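Glucose dehydrogenase (PDB 7CDY) is a glucose/sorbosone dehydrogenase family protein, probably built on a beta-propeller fold and modelled with a bound calcium ion. Local coordinates at residues 150-163 and 179-191. Numbering follows the deposited sequence. Where two conformers were deposited one is given.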
ATOM      1  N   ALA A 150      13.492  -3.693 -11.405  1.00  9.99           N
ATOM      2  CA  ALA A 150      12.106  -3.358 -11.727  1.00 10.18           C
ATOM      3  C   ALA A 150      11.793  -3.613 -13.197  1.00 10.32           C
ATOM      4  O   ALA A 150      10.639  -3.880 -13.548  1.00 10.69           O
ATOM      5  CB  ALA A 150      11.807  -1.898 -11.358  1.00  9.59           C
ATOM      6  N   GLN A 151      12.806  -3.545 -14.067  1.00 10.16           N
ATOM      7  CA  GLN A 151      12.647  -3.774 -15.496  1.00 10.70           C
ATOM      8  C   GLN A 151      12.773  -5.239 -15.874  1.00 11.21           C
ATOM      9  O   GLN A 151      12.440  -5.597 -17.008  1.00 13.76           O
ATOM     10  CB  GLN A 151      13.711  -2.987 -16.275  1.00 10.03           C
ATOM     11  CG  GLN A 151      13.523  -1.478 -16.215  1.00 10.48           C
ATOM     12  CD  GLN A 151      12.268  -1.047 -16.929  1.00 11.36           C
ATOM     13  OE1 GLN A 151      12.087  -1.360 -18.114  1.00 12.65           O
ATOM     14  NE2 GLN A 151      11.369  -0.360 -16.223  1.00 10.69           N
ATOM     15  N   GLU A 152      13.248  -6.091 -14.975  1.00 10.36           N
ATOM     16  CA  GLU A 152      13.579  -7.465 -15.328  1.00 11.07           C
ATOM     17  C   GLU A 152      12.331  -8.332 -15.212  1.00 12.77           C
ATOM     18  O   GLU A 152      11.703  -8.403 -14.151  1.00 12.20           O
ATOM     19  CB  GLU A 152      14.738  -7.962 -14.466  1.00 12.93           C
ATOM     20  CG  GLU A 152      15.995  -7.130 -14.740  1.00 16.45           C
ATOM     21  CD  GLU A 152      17.156  -7.405 -13.814  1.00 21.99           C
ATOM     22  OE1 GLU A 152      17.228  -8.500 -13.235  1.00 26.85           O
ATOM     23  OE2 GLU A 152      18.022  -6.509 -13.679  1.00 27.72           O
ATOM     24  N   THR A 153      11.953  -8.974 -16.318  1.00 12.23           N
ATOM     25  CA  THR A 153      10.681  -9.682 -16.362  1.00 13.13           C
ATOM     26  C   THR A 153      10.697 -10.986 -15.580  1.00 11.58           C
ATOM     27  O   THR A 153       9.625 -11.528 -15.295  1.00 13.95           O
ATOM     28  CB  THR A 153      10.257  -9.953 -17.807  1.00 14.08           C
ATOM     29  OG1 THR A 153      11.217 -10.807 -18.437  1.00 16.76           O
ATOM     30  CG2 THR A 153      10.131  -8.645 -18.586  1.00 17.61           C
ATOM     31  N   ASP A 154      11.873 -11.498 -15.226  1.00 11.76           N
ATOM     32  CA  ASP A 154      11.985 -12.732 -14.461  1.00 13.66           C
ATOM     33  C   ASP A 154      12.135 -12.493 -12.961  1.00 13.15           C
ATOM     34  O   ASP A 154      12.373 -13.445 -12.214  1.00 15.24           O
ATOM     35  CB  ASP A 154      13.132 -13.598 -14.997  1.00 16.64           C
ATOM     36  CG  ASP A 154      14.482 -12.905 -14.930  1.00 21.75           C
ATOM     37  OD1 ASP A 154      14.533 -11.657 -14.897  1.00 20.68           O
ATOM     38  OD2 ASP A 154      15.506 -13.623 -14.931  1.00 31.12           O
ATOM     39  N   LYS A 155      11.989 -11.247 -12.503  1.00 12.99           N
ATOM     40  CA  LYS A 155      12.149 -10.898 -11.096  1.00 12.73           C
ATOM     41  C   LYS A 155      10.900 -10.191 -10.592  1.00 10.73           C
ATOM     42  O   LYS A 155      10.305  -9.383 -11.306  1.00 13.17           O
ATOM     43  CB  LYS A 155      13.392 -10.028 -10.895  1.00 15.06           C
ATOM     44  CG  LYS A 155      14.665 -10.833 -11.164  1.00 18.13           C
ATOM     45  CD  LYS A 155      15.935 -10.089 -10.867  1.00 21.88           C
ATOM     46  CE  LYS A 155      17.131 -10.943 -11.281  1.00 27.46           C
ATOM     47  NZ  LYS A 155      18.341 -10.118 -11.514  1.00 31.51           N
ATOM     48  N   LEU A 156      10.503 -10.489  -9.354  1.00 10.66           N
ATOM     49  CA  LEU A 156       9.292  -9.913  -8.779  1.00 10.34           C
ATOM     50  C   LEU A 156       9.531  -8.572  -8.082  1.00 11.89           C
ATOM     51  O   LEU A 156       8.654  -8.077  -7.364  1.00 14.80           O
ATOM     52  CB  LEU A 156       8.591 -10.939  -7.888  1.00  9.80           C
ATOM     53  CG  LEU A 156       8.004 -12.083  -8.712  1.00  9.13           C
ATOM     54  CD1 LEU A 156       7.650 -13.252  -7.817  1.00 14.00           C
ATOM     55  CD2 LEU A 156       6.784 -11.630  -9.502  1.00 12.59           C
ATOM     56  N   GLN A 157      10.670  -7.948  -8.329  1.00 11.29           N
ATOM     57  CA  GLN A 157      10.959  -6.611  -7.839  1.00 10.24           C
ATOM     58  C   GLN A 157      10.268  -5.565  -8.701  1.00  9.37           C
ATOM     59  O   GLN A 157      10.304  -5.636  -9.934  1.00 10.30           O
ATOM     60  CB  GLN A 157      12.465  -6.372  -7.936  1.00 11.35           C
ATOM     61  CG  GLN A 157      13.258  -6.859  -6.742  1.00 15.45           C
ATOM     62  CD  GLN A 157      13.303  -8.366  -6.662  1.00 15.74           C
ATOM     63  OE1 GLN A 157      13.346  -9.064  -7.692  1.00 15.35           O
ATOM     64  NE2 GLN A 157      13.285  -8.886  -5.439  1.00 13.23           N
ATOM     65  N   GLY A 158       9.699  -4.547  -8.058  1.00  9.13           N
ATOM     66  CA  GLY A 158       9.145  -3.417  -8.796  1.00 11.16           C
ATOM     67  C   GLY A 158       7.974  -3.785  -9.674  1.00  9.80           C
ATOM     68  O   GLY A 158       7.823  -3.239 -10.774  1.00  9.81           O
ATOM     69  N   LYS A 159       7.155  -4.718  -9.215  1.00 10.09           N
ATOM     70  CA  LYS A 159       6.030  -5.238  -9.970  1.00  9.22           C
ATOM     71  C   LYS A 159       4.749  -5.038  -9.176  1.00 10.29           C
ATOM     72  O   LYS A 159       4.747  -5.053  -7.936  1.00 11.93           O
ATOM     73  CB  LYS A 159       6.175  -6.756 -10.191  1.00  9.94           C
ATOM     74  CG  LYS A 159       7.500  -7.206 -10.790  1.00 10.56           C
ATOM     75  CD  LYS A 159       7.667  -6.638 -12.178  1.00 10.49           C
ATOM     76  CE  LYS A 159       8.842  -7.236 -12.959  1.00 10.58           C
ATOM     77  NZ  LYS A 159      10.165  -6.755 -12.474  1.00 11.62           N
ATOM     78  N   LEU A 160       3.658  -4.831  -9.895  1.00  8.43           N
ATOM     79  CA  LEU A 160       2.321  -5.060  -9.372  0.59  9.64           C
ATOM     80  C   LEU A 160       1.906  -6.457  -9.810  1.00  8.47           C
ATOM     81  O   LEU A 160       2.066  -6.808 -10.984  1.00 10.76           O
ATOM     82  CB  LEU A 160       1.359  -4.020  -9.943  0.59 11.65           C
ATOM     83  CG  LEU A 160      -0.095  -4.051  -9.493  0.59  9.99           C
ATOM     84  CD1 LEU A 160      -0.203  -4.018  -7.980  0.59 12.11           C
ATOM     85  CD2 LEU A 160      -0.857  -2.892 -10.099  0.59 12.79           C
ATOM     86  N   VAL A 161       1.399  -7.256  -8.873  1.00  8.19           N
ATOM     87  CA  VAL A 161       1.054  -8.652  -9.110  1.00  8.71           C
ATOM     88  C   VAL A 161      -0.453  -8.800  -8.949  1.00  9.22           C
ATOM     89  O   VAL A 161      -1.062  -8.121  -8.118  1.00  9.88           O
ATOM     90  CB  VAL A 161       1.819  -9.523  -8.089  1.00 10.40           C
ATOM     91  CG1 VAL A 161       1.117 -10.848  -7.812  1.00 11.79           C
ATOM     92  CG2 VAL A 161       3.254  -9.743  -8.552  1.00 10.76           C
ATOM     93  N   ARG A 162      -1.065  -9.667  -9.766  1.00  9.28           N
ATOM     94  CA  ARG A 162      -2.481 -10.014  -9.629  1.00  9.69           C
ATOM     95  C   ARG A 162      -2.612 -11.520  -9.488  1.00 10.42           C
ATOM     96  O   ARG A 162      -2.137 -12.270 -10.354  1.00 10.74           O
ATOM     97  CB  ARG A 162      -3.316  -9.552 -10.821  1.00 11.11           C
ATOM     98  CG  ARG A 162      -4.808  -9.825 -10.614  1.00 12.22           C
ATOM     99  CD  ARG A 162      -5.674  -9.419 -11.801  1.00 14.48           C
ATOM    100  NE  ARG A 162      -5.425 -10.259 -12.966  1.00 15.29           N
ATOM    101  CZ  ARG A 162      -6.363 -10.865 -13.692  1.00 20.10           C
ATOM    102  NH1 ARG A 162      -7.648 -10.759 -13.382  1.00 23.54           N
ATOM    103  NH2 ARG A 162      -5.995 -11.582 -14.740  1.00 19.09           N
ATOM    104  N   LEU A 163      -3.275 -11.963  -8.417  1.00  9.50           N
ATOM    105  CA  LEU A 163      -3.489 -13.374  -8.111  1.00  9.60           C
ATOM    106  C   LEU A 163      -4.960 -13.628  -7.808  1.00 11.37           C
ATOM    107  O   LEU A 163      -5.740 -12.706  -7.570  1.00 10.44           O
ATOM    108  CB  LEU A 163      -2.653 -13.824  -6.909  1.00 10.78           C
ATOM    109  CG  LEU A 163      -1.145 -13.595  -7.011  1.00 12.37           C
ATOM    110  CD1 LEU A 163      -0.470 -13.926  -5.691  1.00 14.64           C
ATOM    111  CD2 LEU A 163      -0.552 -14.412  -8.150  1.00 14.70           C
ATOM    112  N   ALA A 179       7.954 -16.941 -22.278  1.00 20.65           N
ATOM    113  CA  ALA A 179       9.214 -17.417 -21.726  1.00 21.60           C
ATOM    114  C   ALA A 179       9.982 -16.281 -21.062  1.00 18.42           C
ATOM    115  O   ALA A 179      10.051 -15.165 -21.584  1.00 21.77           O
ATOM    116  CB  ALA A 179      10.064 -18.032 -22.841  1.00 22.73           C
ATOM    117  N   GLY A 180      10.560 -16.576 -19.898  1.00 22.30           N
ATOM    118  CA  GLY A 180      11.390 -15.619 -19.190  1.00 21.34           C
ATOM    119  C   GLY A 180      10.646 -14.532 -18.447  1.00 18.22           C
ATOM    120  O   GLY A 180      11.271 -13.544 -18.043  1.00 19.53           O
ATOM    121  N   LYS A 181       9.336 -14.679 -18.261  1.00 16.59           N
ATOM    122  CA  LYS A 181       8.524 -13.679 -17.588  1.00 14.89           C
ATOM    123  C   LYS A 181       7.752 -14.342 -16.461  1.00 14.20           C
ATOM    124  O   LYS A 181       7.217 -15.440 -16.632  1.00 15.71           O
ATOM    125  CB  LYS A 181       7.541 -13.064 -18.573  1.00 12.30           C
ATOM    126  CG  LYS A 181       8.211 -12.462 -19.801  1.00 15.19           C
ATOM    127  CD  LYS A 181       7.219 -11.640 -20.590  1.00 18.34           C
ATOM    128  CE  LYS A 181       7.793 -11.229 -21.931  1.00 22.78           C
ATOM    129  NZ  LYS A 181       6.790 -10.449 -22.701  1.00 26.37           N
ATOM    130  N   ARG A 182       7.698 -13.682 -15.311  1.00 13.08           N
ATOM    131  CA  ARG A 182       6.934 -14.210 -14.181  1.00 11.67           C
ATOM    132  C   ARG A 182       5.442 -14.035 -14.439  1.00 12.01           C
ATOM    133  O   ARG A 182       4.975 -12.901 -14.643  1.00 11.77           O
ATOM    134  CB  ARG A 182       7.324 -13.506 -12.884  1.00 13.57           C
ATOM    135  CG  ARG A 182       8.680 -13.916 -12.291  1.00 14.41           C
ATOM    136  CD  ARG A 182       8.775 -15.378 -11.856  1.00 18.03           C
ATOM    137  NE  ARG A 182       7.831 -15.785 -10.812  1.00 16.94           N
ATOM    138  CZ  ARG A 182       8.179 -16.263  -9.619  1.00 15.85           C
ATOM    139  NH1 ARG A 182       9.457 -16.363  -9.266  1.00 17.07           N
ATOM    140  NH2 ARG A 182       7.237 -16.650  -8.767  1.00 17.53           N
ATOM    141  N   PRO A 183       4.653 -15.113 -14.416  1.00 11.56           N
ATOM    142  CA  PRO A 183       3.241 -15.001 -14.803  1.00 11.13           C
ATOM    143  C   PRO A 183       2.365 -14.307 -13.768  1.00 10.36           C
ATOM    144  O   PRO A 183       1.233 -13.933 -14.097  1.00 10.95           O
ATOM    145  CB  PRO A 183       2.823 -16.464 -15.008  1.00 12.25           C
ATOM    146  CG  PRO A 183       3.710 -17.228 -14.099  1.00 14.26           C
ATOM    147  CD  PRO A 183       5.049 -16.513 -14.165  1.00 13.48           C
ATOM    148  N   GLU A 184       2.869 -14.091 -12.550  1.00 10.54           N
ATOM    149  CA  GLU A 184       2.124 -13.354 -11.530  1.00 11.10           C
ATOM    150  C   GLU A 184       1.991 -11.864 -11.842  1.00  9.33           C
ATOM    151  O   GLU A 184       1.143 -11.194 -11.241  1.00 10.53           O
ATOM    152  CB  GLU A 184       2.846 -13.492 -10.186  1.00 10.08           C
ATOM    153  CG  GLU A 184       2.967 -14.914  -9.658  1.00 12.35           C
ATOM    154  CD  GLU A 184       4.220 -15.653 -10.116  1.00 16.14           C
ATOM    155  OE1 GLU A 184       4.445 -16.766  -9.585  1.00 18.43           O
ATOM    156  OE2 GLU A 184       4.970 -15.147 -10.993  1.00 14.13           O
ATOM    157  N   VAL A 185       2.778 -11.333 -12.776  1.00  9.50           N
ATOM    158  CA  VAL A 185       2.942  -9.886 -12.912  1.00  9.45           C
ATOM    159  C   VAL A 185       1.766  -9.272 -13.653  1.00  8.87           C
ATOM    160  O   VAL A 185       1.329  -9.771 -14.703  1.00 11.73           O
ATOM    161  CB  VAL A 185       4.260  -9.573 -13.638  1.00  9.99           C
ATOM    162  CG1 VAL A 185       4.322  -8.095 -14.058  1.00 11.28           C
ATOM    163  CG2 VAL A 185       5.438  -9.943 -12.769  1.00 11.46           C
ATOM    164  N   TRP A 186       1.278  -8.144 -13.139  1.00  9.25           N
ATOM    165  CA  TRP A 186       0.324  -7.285 -13.821  1.00 10.53           C
ATOM    166  C   TRP A 186       1.030  -6.162 -14.564  1.00  9.15           C
ATOM    167  O   TRP A 186       0.822  -5.983 -15.766  1.00 10.65           O
ATOM    168  CB  TRP A 186      -0.674  -6.708 -12.802  1.00 10.24           C
ATOM    169  CG  TRP A 186      -1.729  -5.804 -13.377  1.00 11.02           C
ATOM    170  CD1 TRP A 186      -1.730  -4.432 -13.377  1.00 12.98           C
ATOM    171  CD2 TRP A 186      -2.942  -6.204 -14.017  1.00 12.76           C
ATOM    172  NE1 TRP A 186      -2.864  -3.962 -13.984  1.00 14.82           N
ATOM    173  CE2 TRP A 186      -3.631  -5.029 -14.379  1.00 11.98           C
ATOM    174  CE3 TRP A 186      -3.511  -7.444 -14.323  1.00 13.77           C
ATOM    175  CZ2 TRP A 186      -4.866  -5.061 -15.030  1.00 16.18           C
ATOM    176  CZ3 TRP A 186      -4.741  -7.474 -14.968  1.00 17.21           C
ATOM    177  CH2 TRP A 186      -5.403  -6.289 -15.311  1.00 15.58           C
ATOM    178  N   SER A 187       1.871  -5.389 -13.868  1.00  9.00           N
ATOM    179  CA  SER A 187       2.640  -4.305 -14.471  1.00  8.71           C
ATOM    180  C   SER A 187       4.021  -4.258 -13.833  1.00  8.18           C
ATOM    181  O   SER A 187       4.255  -4.830 -12.764  1.00  8.26           O
ATOM    182  CB  SER A 187       1.928  -2.957 -14.331  1.00  9.73           C
ATOM    183  OG  SER A 187       1.647  -2.670 -12.963  1.00 10.32           O
ATOM    184  N   TYR A 188       4.940  -3.561 -14.498  1.00  8.96           N
ATOM    185  CA  TYR A 188       6.331  -3.553 -14.066  1.00  8.65           C
ATOM    186  C   TYR A 188       6.894  -2.139 -14.148  1.00  8.32           C
ATOM    187  O   TYR A 188       6.199  -1.196 -14.526  1.00  8.96           O
ATOM    188  CB  TYR A 188       7.153  -4.611 -14.814  1.00 10.86           C
ATOM    189  CG  TYR A 188       7.458  -4.366 -16.274  1.00 10.08           C
ATOM    190  CD1 TYR A 188       6.459  -4.380 -17.240  1.00 10.50           C
ATOM    191  CD2 TYR A 188       8.766  -4.187 -16.687  1.00 11.04           C
ATOM    192  CE1 TYR A 188       6.764  -4.183 -18.584  1.00 11.50           C
ATOM    193  CE2 TYR A 188       9.080  -4.003 -18.025  1.00 14.28           C
ATOM    194  CZ  TYR A 188       8.075  -4.006 -18.954  1.00 11.07           C
ATOM    195  OH  TYR A 188       8.391  -3.811 -20.287  1.00 15.11           O
ATOM    196  N   GLY A 189       8.161  -1.988 -13.765  1.00  8.62           N
ATOM    197  CA  GLY A 189       8.767  -0.667 -13.745  1.00  8.96           C
ATOM    198  C   GLY A 189       8.279   0.243 -12.640  1.00  8.60           C
ATOM    199  O   GLY A 189       8.178   1.461 -12.845  1.00  9.18           O
ATOM    200  N   HIS A 190       7.993  -0.316 -11.465  1.00  8.21           N
ATOM    201  CA  HIS A 190       7.603   0.439 -10.285  1.00  8.81           C
ATOM    202  C   HIS A 190       8.777   0.519  -9.312  1.00  8.26           C
ATOM    203  O   HIS A 190       9.641  -0.362  -9.284  1.00 10.20           O
ATOM    204  CB  HIS A 190       6.402  -0.240  -9.612  1.00 10.27           C
ATOM    205  CG  HIS A 190       5.204  -0.349 -10.504  1.00  9.25           C
ATOM    206  ND1 HIS A 190       4.457   0.747 -10.880  1.00 10.47           N
ATOM    207  CD2 HIS A 190       4.643  -1.417 -11.127  1.00  9.46           C
ATOM    208  CE1 HIS A 190       3.474   0.359 -11.678  1.00  9.88           C
ATOM    209  NE2 HIS A 190       3.567  -0.947 -11.845  1.00  9.65           N
ATOM    210  N   ARG A 191       8.815   1.604  -8.527  1.00  9.36           N
ATOM    211  CA  ARG A 191       9.905   1.800  -7.573  1.00  9.25           C
ATOM    212  C   ARG A 191       9.566   1.279  -6.174  1.00  9.11           C
ATOM    213  O   ARG A 191      10.017   0.193  -5.794  1.00 10.54           O
ATOM    214  CB  ARG A 191      10.357   3.261  -7.535  1.00  9.38           C
ATOM    215  CG  ARG A 191      11.588   3.482  -6.684  1.00 10.06           C
ATOM    216  CD  ARG A 191      12.028   4.943  -6.747  1.00  9.24           C
ATOM    217  NE  ARG A 191      13.125   5.209  -5.823  1.00  9.65           N
ATOM    218  CZ  ARG A 191      12.958   5.422  -4.525  1.00  9.76           C
ATOM    219  NH1 ARG A 191      11.735   5.456  -4.016  1.00 11.55           N
ATOM    220  NH2 ARG A 191      14.009   5.629  -3.749  1.00 11.99           N
TER
HETATM  221  O   HOH W   1      11.600 -14.478  -9.811  1.00 21.43           O
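L160 O takes two backbone donors from the facing strand, W186 N at 2.7 Å and S187 N at 3.2 Å, and this doubling defines a classic beta bulge. L160 N to S187 O completes the hydrogen-bonded pair at the bulge, and R162 N to E184 O continues the pairing beyond V161 and V185, a non-hydrogen-bonded pair. Beyond the strands, backbone bonds H190 N to G158 O and G189 N to A150 O join the loops, while T153 binds through both OG1, to G180 O at 2.8 Å, and its carbonyl, to R182 N.

Among side chains, L156 sets CD1 over the centre of one face of the R182 guanidinium, 3.5 Å from CZ. That plane is held by E184, gripped side-on through NE and NH2. W186 swings its ring away from its own backbone N (chi1 -180°), lies alongside L160 and brings CZ3 over a face of the R162 guanidinium, whose NH2 is also held by N173 and, in a salt bridge, by D172. K159 CD packs 3.4 Å from Y188 CB, and the bent lysine chain delivers NZ to the carbonyls of E152, K155 and Q157, tying its own loop together.

Strand 185-187 forms one edge of a four-stranded antiparallel sheet, with 160-163 next to it, consistent with a beta-propeller blade, its bulge marking the corner at W186.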